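Local coordinates for protein ribokinase (Staphylococcus aureus, PDB 3RY7) that catalyses the ATP- and magnesium-dependent phosphorylation of D-ribose at O-5, yielding D-ribose 5-phosphate, and is activated by monovalent cations, at residues K197-N200 with E201-K205. Numbering follows the deposited sequence.
Sequences KVTN and EQSMK
Asn200 is the N-cap of helix 201-213, and its side chain caps the backbone N of Ser203 in the first turn. Asn200 OD1 accepts from Ser203 N at 2.9 Å; the nitrogen lies nearly in line with the side-chain C=O, though the N-H is bent away from straight (144°). This reach depends on chi1 of 54°, which sets the amide between the backbone N and carbonyl carbon of Asn200 and turns it over the helix end. Gln202 CB packs against the same oxygen, 3.4 Å from Asn200 OD1. The hydroxyl of Ser203, a buried residue, is gripped by two bonds, one accepted and one donated: Thr199 N donates to Ser203 OG at 2.8 Å in a nearly straight bond (174°), while Ser203 OG donates to an in-plane lone pair of Asn200 O in a short bond, 2.5 Å. Asn200 O also accepts from Ser203 N, which approaches from above the carbonyl plane, so the backbone turn and the serine hydroxyl share one acceptor. Beside these bonds, Val198 CG1 meets Met204 CG at 4.1 Å, the two side chains crossing at about a right angle. Both rest on Leu223, a residue of the probable ATP site; Val198 also packs on helix 187-194, and Met204 on strands 228-231 and 236-239.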
# COMPACT_ATOMS: atom_id res chain seq x y z
N LYS A 197 -11.63 31.10 16.00
CA LYS A 197 -11.12 29.74 16.22
C LYS A 197 -12.22 28.68 16.22
O LYS A 197 -13.36 28.94 16.63
CB LYS A 197 -10.30 29.64 17.51
CG LYS A 197 -10.06 28.20 17.97
CD LYS A 197 -8.59 27.91 18.22
CE LYS A 197 -8.37 26.42 18.47
NZ LYS A 197 -6.94 26.03 18.37
N VAL A 198 -11.88 27.49 15.75
CA VAL A 198 -12.81 26.39 15.71
C VAL A 198 -12.57 25.49 16.92
O VAL A 198 -11.50 24.90 17.05
CB VAL A 198 -12.68 25.58 14.41
CG1 VAL A 198 -13.66 24.39 14.41
CG2 VAL A 198 -12.93 26.48 13.20
N THR A 199 -13.57 25.42 17.79
CA THR A 199 -13.50 24.63 19.02
C THR A 199 -14.78 23.84 19.30
O THR A 199 -14.83 22.63 19.06
CB THR A 199 -13.21 25.52 20.25
OG1 THR A 199 -14.19 26.57 20.34
CG2 THR A 199 -11.84 26.17 20.12
N ASN A 200 -15.81 24.53 19.78
CA ASN A 200 -17.12 23.90 20.02
C ASN A 200 -18.03 24.15 18.82
O ASN A 200 -17.71 24.96 17.95
CB ASN A 200 -17.77 24.42 21.31
CG ASN A 200 -17.87 25.93 21.34
OD1 ASN A 200 -17.88 26.58 20.30
ND2 ASN A 200 -17.94 26.50 22.54
N GLU A 201 -19.17 23.47 18.78
CA GLU A 201 -20.10 23.64 17.68
C GLU A 201 -20.55 25.10 17.50
O GLU A 201 -20.89 25.52 16.39
CB GLU A 201 -21.31 22.71 17.82
CG GLU A 201 -22.29 22.84 16.66
CD GLU A 201 -23.25 21.67 16.56
OE1 GLU A 201 -24.46 21.88 16.82
OE2 GLU A 201 -22.80 20.55 16.20
N GLN A 202 -20.55 25.87 18.59
CA GLN A 202 -20.92 27.29 18.53
C GLN A 202 -19.94 28.12 17.68
O GLN A 202 -20.35 29.06 16.98
CB GLN A 202 -21.01 27.89 19.94
CG GLN A 202 -21.40 29.38 19.98
CD GLN A 202 -22.83 29.64 19.50
OE1 GLN A 202 -23.75 28.83 19.71
NE2 GLN A 202 -23.03 30.79 18.84
N SER A 203 -18.65 27.78 17.76
CA SER A 203 -17.62 28.45 16.97
C SER A 203 -17.76 28.08 15.49
O SER A 203 -17.43 28.86 14.61
CB SER A 203 -16.23 28.06 17.48
OG SER A 203 -15.98 26.68 17.25
N MET A 204 -18.26 26.88 15.24
CA MET A 204 -18.54 26.43 13.89
C MET A 204 -19.71 27.22 13.31
O MET A 204 -19.66 27.69 12.17
CB MET A 204 -18.83 24.94 13.88
CG MET A 204 -17.79 24.17 14.69
SD MET A 204 -17.82 22.39 14.49
CE MET A 204 -19.56 21.99 14.64
N LYS A 205 -20.75 27.40 14.09
CA LYS A 205 -21.85 28.25 13.71
C LYS A 205 -21.34 29.65 13.45
O LYS A 205 -21.71 30.26 12.50
CB LYS A 205 -22.85 28.33 14.83
CG LYS A 205 -23.87 27.27 14.86
CD LYS A 205 -24.79 27.45 16.10
CE LYS A 205 -25.50 26.17 16.52
NZ LYS A 205 -26.01 26.22 17.92